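Local coordinates for protein allergen Bos d 2 (Bos taurus, PDB 4WFV) that probably carries pheromones or other small odorant ligands as a secreted lipocalin, and is a major cow dander allergen, at residues 55-60 / 80-85. Sequence-based numbering, arbitrary orientation.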
loop_
_atom_site.group_PDB
_atom_site.type_symbol
_atom_site.label_atom_id
_atom_site.label_comp_id
_atom_site.label_asym_id
_atom_site.label_seq_id
_atom_site.Cartn_x
_atom_site.Cartn_y
_atom_site.Cartn_z
ATOM N N PHE A 55 -8.521 -4.166 4.943
ATOM C CA PHE A 55 -7.575 -3.445 5.792
ATOM C C PHE A 55 -8.316 -2.744 6.917
ATOM O O PHE A 55 -9.530 -2.559 6.846
ATOM C CB PHE A 55 -6.810 -2.399 4.958
ATOM C CG PHE A 55 -7.696 -1.343 4.347
ATOM C CD1 PHE A 55 -8.348 -1.575 3.148
ATOM C CD2 PHE A 55 -7.884 -0.122 4.986
ATOM C CE1 PHE A 55 -9.172 -0.608 2.592
ATOM C CE2 PHE A 55 -8.701 0.844 4.427
ATOM C CZ PHE A 55 -9.340 0.598 3.233
ATOM N N TYR A 56 -7.573 -2.350 7.943
ATOM C CA TYR A 56 -8.107 -1.492 9.000
ATOM C C TYR A 56 -7.759 -0.028 8.788
ATOM O O TYR A 56 -6.666 0.314 8.327
ATOM C CB TYR A 56 -7.599 -1.912 10.382
ATOM C CG TYR A 56 -8.253 -3.149 10.938
ATOM C CD1 TYR A 56 -9.502 -3.081 11.547
ATOM C CD2 TYR A 56 -7.626 -4.388 10.855
ATOM C CE1 TYR A 56 -10.097 -4.204 12.063
ATOM C CE2 TYR A 56 -8.216 -5.516 11.361
ATOM C CZ TYR A 56 -9.453 -5.416 11.965
ATOM O OH TYR A 56 -10.033 -6.557 12.464
ATOM N N LEU A 57 -8.711 0.830 9.133
ATOM C CA LEU A 57 -8.496 2.263 9.233
ATOM C C LEU A 57 -8.833 2.604 10.676
ATOM O O LEU A 57 -9.833 2.116 11.201
ATOM C CB LEU A 57 -9.441 2.993 8.279
ATOM C CG LEU A 57 -9.454 4.517 8.249
ATOM C CD1 LEU A 57 -8.179 5.059 7.605
ATOM C CD2 LEU A 57 -10.687 4.992 7.491
ATOM N N LYS A 58 -8.001 3.404 11.335
ATOM C CA LYS A 58 -8.341 3.863 12.684
ATOM C C LYS A 58 -9.086 5.186 12.667
ATOM O O LYS A 58 -8.663 6.138 12.016
ATOM C CB LYS A 58 -7.096 4.019 13.551
ATOM C CG LYS A 58 -6.416 2.736 13.945
ATOM C CD LYS A 58 -5.403 3.044 15.034
ATOM C CE LYS A 58 -4.304 2.020 15.089
ATOM N NZ LYS A 58 -3.289 2.403 16.111
ATOM N N ASP A 59 -10.188 5.243 13.406
ATOM C CA ASP A 59 -10.916 6.492 13.585
ATOM C C ASP A 59 -10.945 6.859 15.068
ATOM O O ASP A 59 -11.643 6.225 15.857
ATOM C CB ASP A 59 -12.334 6.362 13.028
ATOM C CG ASP A 59 -13.089 7.679 13.036
ATOM O OD1 ASP A 59 -13.117 8.349 14.089
ATOM O OD2 ASP A 59 -13.649 8.048 11.983
ATOM N N GLN A 60 -10.171 7.880 15.433
ATOM C CA GLN A 60 -10.071 8.332 16.819
ATOM C C GLN A 60 -9.657 7.200 17.757
ATOM O O GLN A 60 -10.146 7.104 18.882
ATOM C CB GLN A 60 -11.393 8.952 17.291
ATOM C CG GLN A 60 -11.817 10.205 16.529
ATOM C CD GLN A 60 -11.006 11.437 16.901
ATOM O OE1 GLN A 60 -10.268 11.438 17.888
ATOM N NE2 GLN A 60 -11.144 12.496 16.110
ATOM N N LEU A 80 -9.178 3.092 -7.573
ATOM C CA LEU A 80 -10.202 2.953 -6.548
ATOM C C LEU A 80 -10.495 4.281 -5.872
ATOM O O LEU A 80 -9.618 5.151 -5.770
ATOM C CB LEU A 80 -9.824 1.900 -5.512
ATOM C CG LEU A 80 -8.645 2.200 -4.595
ATOM C CD1 LEU A 80 -8.790 1.413 -3.297
ATOM C CD2 LEU A 80 -7.327 1.895 -5.279
ATOM N N GLU A 81 -11.742 4.435 -5.437
ATOM C CA GLU A 81 -12.153 5.606 -4.680
ATOM C C GLU A 81 -12.013 5.331 -3.198
ATOM O O GLU A 81 -12.621 4.401 -2.668
ATOM C CB GLU A 81 -13.613 5.973 -4.977
ATOM C CG GLU A 81 -13.845 6.646 -6.304
ATOM C CD GLU A 81 -13.084 7.943 -6.427
ATOM O OE1 GLU A 81 -13.219 8.815 -5.542
ATOM O OE2 GLU A 81 -12.340 8.072 -7.413
ATOM N N PHE A 82 -11.218 6.156 -2.532
ATOM C CA PHE A 82 -11.025 6.065 -1.099
ATOM C C PHE A 82 -10.318 7.332 -0.651
ATOM O O PHE A 82 -9.165 7.554 -0.995
ATOM C CB PHE A 82 -10.201 4.821 -0.750
ATOM C CG PHE A 82 -9.980 4.643 0.714
ATOM C CD1 PHE A 82 -11.012 4.240 1.540
ATOM C CD2 PHE A 82 -8.732 4.875 1.268
ATOM C CE1 PHE A 82 -10.801 4.077 2.906
ATOM C CE2 PHE A 82 -8.523 4.719 2.627
ATOM C CZ PHE A 82 -9.567 4.324 3.440
ATOM N N TYR A 83 -11.026 8.170 0.103
ATOM C CA TYR A 83 -10.532 9.496 0.465
ATOM C C TYR A 83 -9.972 10.219 -0.752
ATOM O O TYR A 83 -8.861 10.743 -0.738
ATOM C CB TYR A 83 -9.503 9.419 1.595
ATOM C CG TYR A 83 -10.095 9.133 2.963
ATOM C CD1 TYR A 83 -10.945 10.039 3.578
ATOM C CD2 TYR A 83 -9.759 7.976 3.659
ATOM C CE1 TYR A 83 -11.475 9.784 4.840
ATOM C CE2 TYR A 83 -10.275 7.719 4.916
ATOM C CZ TYR A 83 -11.129 8.623 5.498
ATOM O OH TYR A 83 -11.645 8.359 6.752
ATOM N N GLY A 84 -10.787 10.252 -1.802
ATOM C CA GLY A 84 -10.381 10.805 -3.075
ATOM C C GLY A 84 -10.213 9.693 -4.088
ATOM O O GLY A 84 -10.633 8.555 -3.876
ATOM N N THR A 85 -9.593 10.029 -5.206
ATOM C CA THR A 85 -9.415 9.088 -6.291
ATOM C C THR A 85 -7.969 8.646 -6.337
ATOM O O THR A 85 -7.052 9.468 -6.310
ATOM C CB THR A 85 -9.828 9.717 -7.619
ATOM O OG1 THR A 85 -11.189 10.148 -7.518
ATOM C CG2 THR A 85 -9.712 8.702 -8.747
#
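Within the lipocalin beta-barrel, the turn joining strands 77-81 and 85-93 meets strand 50-59, with strand 62-74 between strands 50-59 and 77-81 in the sheet order. The approach is made by side chains alone, since the closest CA pair, Leu57 and Phe82, is 11.3 Å apart. Phe55 and Phe82 reach toward each other from opposite directions and form a T-shaped (edge-to-face) pair: the ring centroids lie 5.3 Å apart and the planes stand at 85°. Phe55 supplies the edge, its CE2 lying 3.7 Å from CZ of Phe82, and CZ of Phe55 is equally near that same atom. CG of Phe82 is anti to the backbone N (chi1 -179°), which directs the ring toward strand 50-59. CD2 of Tyr83 lies over the face opposite Phe55, 3.6 Å above the plane of the Phe82 ring and displaced toward the rim, so that ring is held between the two. Leu57 completes the cluster through a single methyl. Its CD2 sits in the plane of the Tyr83 ring, at the edge, 3.6 Å from OH and 3.8 Å from CE2 of Tyr83; the same methyl meets Phe82 CZ obliquely at 4.3 Å. The turn itself is closed by the backbone bond from Phe82 N to Gly84 O, 2.8 Å long, and Asn86 ND2 additionally binds the carbonyl oxygens of Leu80 and Phe82. Glu68 of strand 62-74 touches both phenylalanines, while Asn37 packs against Phe55 and Leu57. With 164 Å² buried in total and no polar bond between the segments, the association is consistent with dispersion plus a weak C-H to ring-face attraction, grading from the buried Phe55 and Leu57 to the exposed Tyr83.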